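Local coordinates for polycyclic ketone monooxygenase (Myceliophthora thermophila, PDB 5MQ6), which catalyses the FAD-dependent Baeyer-Villiger oxidation of ketones, bulky polycyclic ones in particular, to esters or lactones by inserting one oxygen atom beside the carbonyl, at residues A[541-544]-A[545-549]; A[90-93]-A[94-98]; A[245-248]-A[249-252]. All coordinates share one frame; numbering follows the deposited sequence.

How the contacts relate
Contacts 1 and 2 are neighbouring helical segments, their centres about 12 Å apart, and both border the FAD. Residues 541-549 begin the helix that meets the isoalloxazine through the backbone of Asn541, whereas residues 90-98 lie on the helix that follows the first Rossmann strand. A salt bridge joins them directly, Asp546 OD1 to Arg96 NH2 at 2.8 Å, and Thr549 packs on Leu92 and Tyr93 beside it. Contact 3 stands apart: its centre is about 28 Å from that of contact 1 and about 30 Å from that of contact 2. It has Thr247 about 5 Å from the bound NADPH and Arg249 about 6 Å from the FAD, measured from their side chains.

Contact 1 of 3, residues A[541-544]-A[545-549]; sequences NAFT and LDVGT. With FAD (flavin-adenine dinucleotide), chain B.
The first two turns of helix 541-562 begin at the flavin, where Asn541 and Leu545, one turn apart, belong to the FAD pocket. The backbone N of Asn541 donates to O2 of the FAD pyrimidine ring at 2.8 Å, with an N-H...O angle of 147°. One turn on, Leu545 N donates to Asn541 O, and its side chain runs toward the cofactor. CG lies beside the backbone N (chi1 -68°), which brings CD2 to 3.7 Å from the phosphate oxygen O2P of FAD and CD1 near the ribityl-phosphate oxygen O5'.

On another side of the helix, Phe543 is extended with CG anti to its backbone N (chi1 -177°), and its CE1 meets CG2 of Val547 at 3.6 Å in an oblique approach. Helices 328-340 and 630-641 pack against Phe543, and the latter also receives Val547. Val547 N also donates to Phe543 O.

Further on, Leu545 O is gripped twice, by Thr549 N at 2.9 Å and by Thr549 OG1 at 2.8 Å, the two donors reaching it from opposite faces of the carbonyl plane. The buried carboxylate of Asp546 forms two salt bridges, OD1 with Arg96 and OD2 with Arg330.

Because the N-terminal end of the helix meets the flavin at O2, its dipole and the Asn541 N-H would probably favour negative charge building up around N1 and O2, as in a reduced flavin.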
ATOM      1  N   ASN A 541      -2.142   7.467   0.578  1.00 18.54           N
ATOM      2  CA  ASN A 541      -1.093   6.973   1.429  1.00 20.54           C
ATOM      3  C   ASN A 541       0.015   7.961   1.697  1.00 21.05           C
ATOM      4  O   ASN A 541       0.662   7.835   2.716  1.00 19.68           O
ATOM      5  CB  ASN A 541      -0.486   5.657   0.919  1.00 26.98           C
ATOM      6  CG  ASN A 541      -1.539   4.466   0.844  1.00 38.47           C
ATOM      7  OD1 ASN A 541      -1.426   3.616  -0.023  1.00 52.14           O
ATOM      8  ND2 ASN A 541      -2.518   4.395   1.769  1.00 41.89           N
ATOM      9  N   ALA A 542       0.241   8.933   0.817  1.00 18.83           N
ATOM     10  CA  ALA A 542       1.290   9.910   0.979  1.00 19.26           C
ATOM     11  C   ALA A 542       0.916  10.852   2.088  1.00 21.83           C
ATOM     12  O   ALA A 542       1.800  11.490   2.700  1.00 20.30           O
ATOM     13  CB  ALA A 542       1.533  10.732  -0.317  1.00 21.19           C
ATOM     14  N   PHE A 543      -0.386  11.022   2.288  1.00 17.19           N
ATOM     15  CA  PHE A 543      -0.843  11.840   3.367  1.00 18.89           C
ATOM     16  C   PHE A 543      -0.530  11.150   4.727  1.00 18.17           C
ATOM     17  O   PHE A 543       0.000  11.726   5.656  1.00 19.01           O
ATOM     18  CB  PHE A 543      -2.370  12.118   3.160  1.00 20.32           C
ATOM     19  CG  PHE A 543      -2.993  13.018   4.172  1.00 20.12           C
ATOM     20  CD1 PHE A 543      -2.219  13.858   5.018  1.00 21.59           C
ATOM     21  CD2 PHE A 543      -4.361  13.031   4.292  1.00 18.27           C
ATOM     22  CE1 PHE A 543      -2.817  14.673   5.952  1.00 20.94           C
ATOM     23  CE2 PHE A 543      -4.977  13.860   5.255  1.00 18.88           C
ATOM     24  CZ  PHE A 543      -4.185  14.705   6.063  1.00 20.57           C
ATOM     25  N   THR A 544      -0.881   9.904   4.821  1.00 15.16           N
ATOM     26  CA  THR A 544      -0.546   9.122   5.960  1.00 17.38           C
ATOM     27  C   THR A 544       0.963   9.162   6.305  1.00 15.73           C
ATOM     28  O   THR A 544       1.351   9.356   7.431  1.00 15.96           O
ATOM     29  CB  THR A 544      -0.970   7.682   5.702  1.00 16.85           C
ATOM     30  OG1 THR A 544      -2.348   7.676   5.264  1.00 15.97           O
ATOM     31  CG2 THR A 544      -0.758   6.843   7.024  1.00 16.75           C
ATOM     32  N   LEU A 545       1.772   8.974   5.304  1.00 16.63           N
ATOM     33  CA  LEU A 545       3.219   8.988   5.449  1.00 18.04           C
ATOM     34  C   LEU A 545       3.712  10.336   5.873  1.00 17.73           C
ATOM     35  O   LEU A 545       4.623  10.384   6.687  1.00 17.20           O
ATOM     36  CB  LEU A 545       3.942   8.606   4.162  1.00 20.48           C
ATOM     37  CG  LEU A 545       3.798   7.170   3.678  1.00 22.10           C
ATOM     38  CD1 LEU A 545       4.423   6.989   2.288  1.00 27.45           C
ATOM     39  CD2 LEU A 545       4.534   6.278   4.647  1.00 22.61           C
ATOM     40  N   ASP A 546       3.127  11.405   5.313  1.00 18.31           N
ATOM     41  CA  ASP A 546       3.406  12.789   5.720  1.00 17.91           C
ATOM     42  C   ASP A 546       3.178  12.927   7.232  1.00 18.16           C
ATOM     43  O   ASP A 546       4.137  13.185   8.023  1.00 19.99           O
ATOM     44  CB  ASP A 546       2.496  13.735   4.925  1.00 19.76           C
ATOM     45  CG  ASP A 546       2.625  15.204   5.334  1.00 23.14           C
ATOM     46  OD1 ASP A 546       3.481  15.557   6.184  1.00 25.26           O
ATOM     47  OD2 ASP A 546       1.861  16.058   4.797  1.00 24.16           O
ATOM     48  N   VAL A 547       1.970  12.608   7.640  1.00 15.90           N
ATOM     49  CA  VAL A 547       1.581  12.711   9.064  1.00 17.84           C
ATOM     50  C   VAL A 547       2.487  11.876   9.951  1.00 18.89           C
ATOM     51  O   VAL A 547       3.014  12.369  10.977  1.00 18.15           O
ATOM     52  CB  VAL A 547       0.102  12.409   9.300  1.00 18.19           C
ATOM     53  CG1 VAL A 547      -0.217  12.266  10.795  1.00 19.77           C
ATOM     54  CG2 VAL A 547      -0.763  13.471   8.600  1.00 19.78           C
ATOM     55  N   GLY A 548       2.696  10.633   9.537  1.00 18.57           N
ATOM     56  CA  GLY A 548       3.386   9.708  10.396  1.00 19.66           C
ATOM     57  C   GLY A 548       4.894   9.979  10.508  1.00 18.94           C
ATOM     58  O   GLY A 548       5.425   9.934  11.613  1.00 17.30           O
ATOM     59  N   THR A 549       5.557  10.220   9.395  1.00 18.64           N
ATOM     60  CA  THR A 549       6.973  10.550   9.420  1.00 19.31           C
ATOM     61  C   THR A 549       7.254  11.833  10.218  1.00 20.16           C
ATOM     62  O   THR A 549       8.199  11.844  11.047  1.00 19.86           O
ATOM     63  CB  THR A 549       7.644  10.601   8.015  1.00 18.81           C
ATOM     64  OG1 THR A 549       7.081  11.625   7.260  1.00 17.77           O
ATOM     65  CG2 THR A 549       7.595   9.193   7.275  1.00 21.09           C
TER
HETATM   66  PA  FAD B 700       7.226   1.297  -0.531  1.00 20.54           P
HETATM   67  O1A FAD B 700       6.593  -0.052  -0.616  1.00 23.30           O
HETATM   68  O2A FAD B 700       7.078   2.303  -1.659  1.00 21.76           O
HETATM   69  O5B FAD B 700       8.799   1.089  -0.287  1.00 23.73           O
HETATM   70  C5B FAD B 700       9.239   0.203   0.686  1.00 21.99           C
HETATM   71  C4B FAD B 700      10.498  -0.473   0.183  1.00 23.15           C
HETATM   72  O4B FAD B 700      11.042  -1.208   1.295  1.00 21.89           O
HETATM   73  C3B FAD B 700      10.314  -1.471  -0.956  1.00 22.37           C
HETATM   74  O3B FAD B 700      11.314  -1.281  -1.924  1.00 22.08           O
HETATM   75  C2B FAD B 700      10.480  -2.809  -0.291  1.00 23.45           C
HETATM   76  O2B FAD B 700      10.982  -3.791  -1.165  1.00 24.39           O
HETATM   77  C1B FAD B 700      11.447  -2.465   0.822  1.00 21.95           C
HETATM   78  N9A FAD B 700      11.449  -3.438   1.887  1.00 20.15           N
HETATM   79  C8A FAD B 700      10.364  -3.895   2.575  1.00 23.62           C
HETATM   80  N7A FAD B 700      10.783  -4.810   3.443  1.00 21.85           N
HETATM   81  C5A FAD B 700      12.111  -4.984   3.335  1.00 18.10           C
HETATM   82  C6A FAD B 700      13.115  -5.808   4.030  1.00 16.87           C
HETATM   83  N6A FAD B 700      12.863  -6.685   4.980  1.00 17.32           N
HETATM   84  N1A FAD B 700      14.343  -5.584   3.638  1.00 17.27           N
HETATM   85  C2A FAD B 700      14.673  -4.722   2.648  1.00 14.50           C
HETATM   86  N3A FAD B 700      13.864  -3.948   1.961  1.00 15.44           N
HETATM   87  C4A FAD B 700      12.540  -4.083   2.282  1.00 18.09           C
HETATM   88  N1  FAD B 700      -0.907   4.695  -2.932  1.00 22.31           N
HETATM   89  C2  FAD B 700      -1.503   5.927  -3.045  1.00 27.80           C
HETATM   90  O2  FAD B 700      -1.757   6.591  -2.047  1.00 24.38           O
HETATM   91  N3  FAD B 700      -1.817   6.425  -4.249  1.00 32.47           N
HETATM   92  C4  FAD B 700      -1.554   5.717  -5.359  1.00 38.50           C
HETATM   93  O4  FAD B 700      -1.858   6.228  -6.429  1.00 48.87           O
HETATM   94  C4X FAD B 700      -0.919   4.388  -5.349  1.00 36.42           C
HETATM   95  N5  FAD B 700      -0.655   3.622  -6.460  1.00 33.59           N
HETATM   96  C5X FAD B 700      -0.066   2.413  -6.285  1.00 32.50           C
HETATM   97  C6  FAD B 700       0.223   1.555  -7.454  1.00 29.18           C
HETATM   98  C7  FAD B 700       0.861   0.258  -7.159  1.00 35.98           C
HETATM   99  C7M FAD B 700       1.208  -0.698  -8.278  1.00 35.02           C
HETATM  100  C8  FAD B 700       1.179  -0.192  -5.772  1.00 37.43           C
HETATM  101  C8M FAD B 700       1.846  -1.529  -5.454  1.00 41.20           C
HETATM  102  C9  FAD B 700       0.884   0.633  -4.705  1.00 35.71           C
HETATM  103  C9A FAD B 700       0.279   1.905  -4.910  1.00 35.80           C
HETATM  104  N10 FAD B 700      -0.020   2.688  -3.782  1.00 29.98           N
HETATM  105  C10 FAD B 700      -0.596   3.944  -3.991  1.00 27.45           C
HETATM  106  C1' FAD B 700       0.354   2.286  -2.407  1.00 33.28           C
HETATM  107  C2' FAD B 700       1.899   2.617  -2.269  1.00 32.49           C
HETATM  108  O2' FAD B 700       2.583   1.450  -1.791  1.00 32.73           O
HETATM  109  C3' FAD B 700       2.225   3.865  -1.378  1.00 30.78           C
HETATM  110  O3' FAD B 700       1.586   5.016  -1.935  1.00 30.58           O
HETATM  111  C4' FAD B 700       3.706   4.301  -1.278  1.00 29.20           C
HETATM  112  O4' FAD B 700       4.475   4.244  -2.560  1.00 28.60           O
HETATM  113  C5' FAD B 700       4.417   3.492  -0.175  1.00 26.62           C
HETATM  114  O5' FAD B 700       5.649   4.207   0.153  1.00 25.35           O
HETATM  115  P   FAD B 700       6.550   3.428   1.252  1.00 23.91           P
HETATM  116  O1P FAD B 700       7.983   4.057   1.095  1.00 25.67           O
HETATM  117  O2P FAD B 700       5.749   3.458   2.561  1.00 26.20           O
HETATM  118  O3P FAD B 700       6.524   1.844   0.806  1.00 22.70           O

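Contact 2 of 3, residues A[90-93]-A[94-98]; sequences GLLY and AVRLA
Leu92 lays its CD2 methyl over one face of the Arg96 guanidinium, 3.8 Å above the plane and displaced toward the rim, with NE and CZ of Arg96 each 4.0 Å from that methyl. The two side chains run alongside each other and point the same way. In the arginine, chi1 near -100° and a bend at chi2 (75°) together bring the chain back along the helix, setting CD of Arg96 3.2 Å from Leu92 O, while the same carbonyl accepts from Arg96 N at 2.9 Å.

The guanidinium ends at helix 541-562, where NH2 pairs with Asp546 and NH1 makes a weak hydrogen bond with Thr549 OG1. With an alanine here in place of the arginine, Asp546 OD1 would probably lose its cationic mate on this helix, and the Leu92 methyl would lose the flat group beneath it.

The segments belong to helix 88-99, the helix of a beta-alpha-beta unit between strands 78-84 and 109-112. Gly90, consistent with the last glycine of a Rossmann-type GxGxxG motif, touches the FAD, and its O takes Ala94 N at 2.9 Å. On the side facing strands 78-84 and 218-221, Leu97 packs on Phe81 and Leu220, and its N donates to Tyr93 O. Tyr93 sends its ring onto these strands, and its OH is hydrogen-bonded to Leu221 O. Val95 has CG2 3.4 Å from Leu91 O, and its side chain touches Trp171.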
ATOM      1  N   GLY A  90      10.455   6.251   3.254  1.00 18.85           N
ATOM      2  CA  GLY A  90      11.781   6.412   3.776  1.00 18.47           C
ATOM      3  C   GLY A  90      12.443   7.704   3.388  1.00 17.19           C
ATOM      4  O   GLY A  90      13.204   8.289   4.183  1.00 15.16           O
ATOM      5  N   LEU A  91      12.201   8.143   2.151  1.00 17.71           N
ATOM      6  CA  LEU A  91      12.680   9.470   1.771  1.00 18.54           C
ATOM      7  C   LEU A  91      12.132  10.583   2.681  1.00 19.96           C
ATOM      8  O   LEU A  91      12.887  11.467   3.065  1.00 16.68           O
ATOM      9  CB  LEU A  91      12.383   9.776   0.326  1.00 18.69           C
ATOM     10  CG  LEU A  91      13.174   8.984  -0.719  1.00 19.29           C
ATOM     11  CD1 LEU A  91      12.456   9.174  -2.035  1.00 22.79           C
ATOM     12  CD2 LEU A  91      14.610   9.495  -0.743  1.00 21.44           C
ATOM     13  N   LEU A  92      10.824  10.569   2.952  1.00 17.88           N
ATOM     14  CA  LEU A  92      10.256  11.516   3.889  1.00 18.71           C
ATOM     15  C   LEU A  92      10.905  11.462   5.247  1.00 17.47           C
ATOM     16  O   LEU A  92      11.173  12.512   5.870  1.00 20.00           O
ATOM     17  CB  LEU A  92       8.768  11.270   4.030  1.00 20.33           C
ATOM     18  CG  LEU A  92       7.997  11.993   2.965  1.00 24.00           C
ATOM     19  CD1 LEU A  92       6.517  11.424   2.935  1.00 26.53           C
ATOM     20  CD2 LEU A  92       8.030  13.533   3.260  1.00 24.60           C
ATOM     21  N   TYR A  93      11.202  10.292   5.725  1.00 15.43           N
ATOM     22  CA  TYR A  93      11.906  10.225   7.036  1.00 18.14           C
ATOM     23  C   TYR A  93      13.283  10.905   6.913  1.00 17.49           C
ATOM     24  O   TYR A  93      13.714  11.683   7.798  1.00 16.97           O
ATOM     25  CB  TYR A  93      12.221   8.769   7.436  1.00 19.85           C
ATOM     26  CG  TYR A  93      11.257   7.917   8.246  1.00 21.05           C
ATOM     27  CD1 TYR A  93      10.609   8.372   9.399  1.00 18.89           C
ATOM     28  CD2 TYR A  93      11.130   6.579   7.922  1.00 23.13           C
ATOM     29  CE1 TYR A  93       9.797   7.555  10.137  1.00 18.56           C
ATOM     30  CE2 TYR A  93      10.376   5.704   8.687  1.00 20.18           C
ATOM     31  CZ  TYR A  93       9.731   6.181   9.815  1.00 19.89           C
ATOM     32  OH  TYR A  93       9.038   5.243  10.503  1.00 23.05           O
ATOM     33  N   ALA A  94      13.982  10.602   5.818  1.00 16.45           N
ATOM     34  CA  ALA A  94      15.332  11.120   5.639  1.00 17.30           C
ATOM     35  C   ALA A  94      15.334  12.638   5.513  1.00 19.03           C
ATOM     36  O   ALA A  94      16.112  13.360   6.221  1.00 16.33           O
ATOM     37  CB  ALA A  94      15.982  10.528   4.387  1.00 18.66           C
ATOM     38  N   VAL A  95      14.469  13.134   4.638  1.00 19.25           N
ATOM     39  CA  VAL A  95      14.317  14.567   4.509  1.00 21.24           C
ATOM     40  C   VAL A  95      13.926  15.237   5.863  1.00 20.85           C
ATOM     41  O   VAL A  95      14.501  16.257   6.252  1.00 23.30           O
ATOM     42  CB  VAL A  95      13.271  14.924   3.435  1.00 21.73           C
ATOM     43  CG1 VAL A  95      12.984  16.425   3.469  1.00 23.73           C
ATOM     44  CG2 VAL A  95      13.772  14.578   2.032  1.00 23.30           C
ATOM     45  N   ARG A  96      12.997  14.656   6.601  1.00 18.01           N
ATOM     46  CA  ARG A  96      12.553  15.246   7.819  1.00 19.06           C
ATOM     47  C   ARG A  96      13.676  15.255   8.868  1.00 16.68           C
ATOM     48  O   ARG A  96      13.829  16.225   9.605  1.00 18.31           O
ATOM     49  CB  ARG A  96      11.307  14.539   8.398  1.00 22.78           C
ATOM     50  CG  ARG A  96       9.960  15.188   8.148  1.00 27.75           C
ATOM     51  CD  ARG A  96       9.443  15.025   6.765  1.00 27.77           C
ATOM     52  NE  ARG A  96       8.278  15.842   6.484  1.00 26.71           N
ATOM     53  CZ  ARG A  96       7.005  15.495   6.627  1.00 25.85           C
ATOM     54  NH1 ARG A  96       6.616  14.310   7.044  1.00 31.32           N
ATOM     55  NH2 ARG A  96       6.112  16.384   6.335  1.00 27.36           N
ATOM     56  N   LEU A  97      14.432  14.173   8.979  1.00 16.26           N
ATOM     57  CA  LEU A  97      15.568  14.139   9.881  1.00 16.86           C
ATOM     58  C   LEU A  97      16.594  15.246   9.528  1.00 18.29           C
ATOM     59  O   LEU A  97      17.088  15.993  10.406  1.00 18.04           O
ATOM     60  CB  LEU A  97      16.213  12.820   9.834  1.00 16.18           C
ATOM     61  CG  LEU A  97      15.520  11.596  10.447  1.00 16.60           C
ATOM     62  CD1 LEU A  97      16.379  10.395  10.081  1.00 18.04           C
ATOM     63  CD2 LEU A  97      15.355  11.657  11.986  1.00 17.69           C
ATOM     64  N   ALA A  98      16.897  15.343   8.248  1.00 17.60           N
ATOM     65  CA  ALA A  98      17.864  16.356   7.784  1.00 19.77           C
ATOM     66  C   ALA A  98      17.360  17.758   8.174  1.00 21.56           C
ATOM     67  O   ALA A  98      18.083  18.447   8.797  1.00 23.12           O
ATOM     68  CB  ALA A  98      18.093  16.265   6.287  1.00 18.42           C
TER

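Contact 3 of 3, residues A[245-248]-A[249-252]; sequences FHTA and RWNY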
ATOM      1  N   PHE A 245       5.224 -13.686 -16.043  1.00 36.00           N
ATOM      2  CA  PHE A 245       5.779 -12.664 -15.227  1.00 37.48           C
ATOM      3  C   PHE A 245       4.686 -11.991 -14.433  1.00 42.55           C
ATOM      4  O   PHE A 245       3.518 -12.115 -14.781  1.00 38.87           O
ATOM      5  CB  PHE A 245       6.616 -11.642 -16.028  1.00 37.86           C
ATOM      6  CG  PHE A 245       5.936 -11.056 -17.209  1.00 43.98           C
ATOM      7  CD1 PHE A 245       5.192  -9.894 -17.095  1.00 43.02           C
ATOM      8  CD2 PHE A 245       6.087 -11.647 -18.462  1.00 41.75           C
ATOM      9  CE1 PHE A 245       4.590  -9.343 -18.203  1.00 41.72           C
ATOM     10  CE2 PHE A 245       5.486 -11.118 -19.553  1.00 40.52           C
ATOM     11  CZ  PHE A 245       4.735  -9.956 -19.437  1.00 44.26           C
ATOM     12  N   HIS A 246       5.083 -11.345 -13.333  1.00 34.50           N
ATOM     13  CA  HIS A 246       4.140 -10.619 -12.486  1.00 30.24           C
ATOM     14  C   HIS A 246       4.220  -9.158 -12.904  1.00 27.38           C
ATOM     15  O   HIS A 246       5.230  -8.683 -13.376  1.00 29.70           O
ATOM     16  CB  HIS A 246       4.429 -10.906 -10.991  1.00 29.40           C
ATOM     17  CG  HIS A 246       3.339 -10.495 -10.031  1.00 23.68           C
ATOM     18  ND1 HIS A 246       3.064  -9.180  -9.748  1.00 27.45           N
ATOM     19  CD2 HIS A 246       2.565 -11.219  -9.184  1.00 32.19           C
ATOM     20  CE1 HIS A 246       2.100  -9.100  -8.844  1.00 26.54           C
ATOM     21  NE2 HIS A 246       1.793 -10.325  -8.462  1.00 29.76           N
ATOM     22  N   THR A 247       3.119  -8.440 -12.834  1.00 25.50           N
ATOM     23  CA  THR A 247       3.104  -7.038 -13.221  1.00 22.86           C
ATOM     24  C   THR A 247       4.089  -6.185 -12.432  1.00 21.74           C
ATOM     25  O   THR A 247       4.597  -5.131 -12.888  1.00 21.98           O
ATOM     26  CB  THR A 247       1.660  -6.482 -12.998  1.00 25.66           C
ATOM     27  OG1 THR A 247       1.192  -6.725 -11.650  1.00 24.54           O
ATOM     28  CG2 THR A 247       0.684  -7.212 -13.917  1.00 22.78           C
ATOM     29  N   ALA A 248       4.294  -6.593 -11.181  1.00 21.25           N
ATOM     30  CA  ALA A 248       5.233  -5.882 -10.274  1.00 25.62           C
ATOM     31  C   ALA A 248       6.713  -6.190 -10.640  1.00 31.79           C
ATOM     32  O   ALA A 248       7.629  -5.524 -10.176  1.00 29.78           O
ATOM     33  CB  ALA A 248       4.927  -6.241  -8.844  1.00 24.49           C
ATOM     34  N   ARG A 249       6.929  -7.205 -11.482  1.00 29.43           N
ATOM     35  CA  ARG A 249       8.277  -7.423 -12.068  1.00 29.96           C
ATOM     36  C   ARG A 249       8.181  -7.603 -13.616  1.00 31.42           C
ATOM     37  O   ARG A 249       8.479  -8.721 -14.165  1.00 29.22           O
ATOM     38  CB  ARG A 249       8.942  -8.613 -11.364  1.00 28.57           C
ATOM     39  CG  ARG A 249       8.887  -8.582  -9.838  1.00 31.29           C
ATOM     40  CD  ARG A 249       9.969  -7.660  -9.215  1.00 32.39           C
ATOM     41  NE  ARG A 249       9.953  -7.729  -7.711  1.00 31.54           N
ATOM     42  CZ  ARG A 249       9.162  -7.038  -6.900  1.00 32.69           C
ATOM     43  NH1 ARG A 249       8.265  -6.221  -7.371  1.00 30.90           N
ATOM     44  NH2 ARG A 249       9.258  -7.176  -5.562  1.00 43.66           N
ATOM     45  N   TRP A 250       7.795  -6.506 -14.304  1.00 28.57           N
ATOM     46  CA  TRP A 250       7.457  -6.594 -15.725  1.00 30.79           C
ATOM     47  C   TRP A 250       8.642  -7.011 -16.617  1.00 34.71           C
ATOM     48  O   TRP A 250       9.715  -6.448 -16.527  1.00 35.80           O
ATOM     49  CB  TRP A 250       6.982  -5.304 -16.233  1.00 30.32           C
ATOM     50  CG  TRP A 250       6.302  -5.392 -17.610  1.00 35.57           C
ATOM     51  CD1 TRP A 250       6.861  -5.105 -18.807  1.00 35.21           C
ATOM     52  CD2 TRP A 250       4.931  -5.745 -17.879  1.00 32.27           C
ATOM     53  NE1 TRP A 250       5.952  -5.250 -19.799  1.00 33.44           N
ATOM     54  CE2 TRP A 250       4.759  -5.660 -19.272  1.00 33.88           C
ATOM     55  CE3 TRP A 250       3.843  -6.124 -17.065  1.00 25.56           C
ATOM     56  CZ2 TRP A 250       3.530  -5.927 -19.893  1.00 36.57           C
ATOM     57  CZ3 TRP A 250       2.627  -6.365 -17.641  1.00 33.02           C
ATOM     58  CH2 TRP A 250       2.468  -6.285 -19.061  1.00 35.74           C
ATOM     59  N   ASN A 251       8.371  -7.908 -17.550  1.00 36.33           N
ATOM     60  CA  ASN A 251       9.395  -8.451 -18.486  1.00 31.23           C
ATOM     61  C   ASN A 251       9.242  -7.874 -19.883  1.00 32.73           C
ATOM     62  O   ASN A 251       8.527  -8.422 -20.754  1.00 32.40           O
ATOM     63  CB  ASN A 251       9.343  -9.946 -18.522  1.00 29.48           C
ATOM     64  CG  ASN A 251      10.550 -10.547 -19.208  1.00 34.01           C
ATOM     65  OD1 ASN A 251      11.246  -9.892 -20.015  1.00 32.20           O
ATOM     66  ND2 ASN A 251      10.818 -11.786 -18.878  1.00 37.15           N
ATOM     67  N   TYR A 252       9.956  -6.772 -20.078  1.00 32.32           N
ATOM     68  CA  TYR A 252       9.998  -6.082 -21.319  1.00 34.69           C
ATOM     69  C   TYR A 252      10.717  -6.817 -22.448  1.00 43.68           C
ATOM     70  O   TYR A 252      10.565  -6.420 -23.641  1.00 39.30           O
ATOM     71  CB  TYR A 252      10.536  -4.681 -21.129  1.00 33.96           C
ATOM     72  CG  TYR A 252       9.479  -3.688 -20.590  1.00 37.78           C
ATOM     73  CD1 TYR A 252       8.385  -3.330 -21.367  1.00 33.97           C
ATOM     74  CD2 TYR A 252       9.587  -3.125 -19.321  1.00 34.73           C
ATOM     75  CE1 TYR A 252       7.438  -2.439 -20.915  1.00 34.50           C
ATOM     76  CE2 TYR A 252       8.649  -2.213 -18.852  1.00 31.72           C
ATOM     77  CZ  TYR A 252       7.566  -1.901 -19.656  1.00 33.30           C
ATOM     78  OH  TYR A 252       6.633  -1.043 -19.248  1.00 28.40           O
TER
HETATM   79  O   HOH W   1       7.810 -11.323 -12.947  1.00 28.99           O
HETATM   80  O   HOH W   2       7.039  -3.807 -12.888  1.00 20.97           O
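Phe245 and Trp250 meet edge to face: the Phe245 edge is turned toward the six-membered ring of Trp250, centroids 4.8 Å apart and planes at 72°. The leading atom is CE1 of Phe245, 3.5 Å from Trp250 CE3. One face of the Phe245 ring receives Asn251, whose CB stands 4.0 Å from the ring centroid and 27° off its normal, a CH-pi contact. Phe245 reaches both partners with CG between its backbone N and carbonyl carbon (chi1 52°).

Residues 246-249 form a type I beta turn, closed by Arg249 N to His246 O at 2.9 Å, and His246 ND1 accepts Ala248 N in its ring plane. Arg249 bends back so that NH1 donates to Ala248 O at 3.0 Å, in the guanidinium plane but above the carbonyl plane; its NE is hydrogen-bonded to Ala57 O. One water bridges His246 N and Arg249 O, another Thr247 O and Trp250 N.

Thr247 touches NADPH-binding Thr280, and the Arg249 side chain lies about 3 Å from that of FAD-binding Trp124. Strand 244-246, outermost in the five-stranded parallel sheet, passes into helix 252-255, which Asn251 N-caps through OD1, while Trp250 packs between strand 471-474 and helix 279-289.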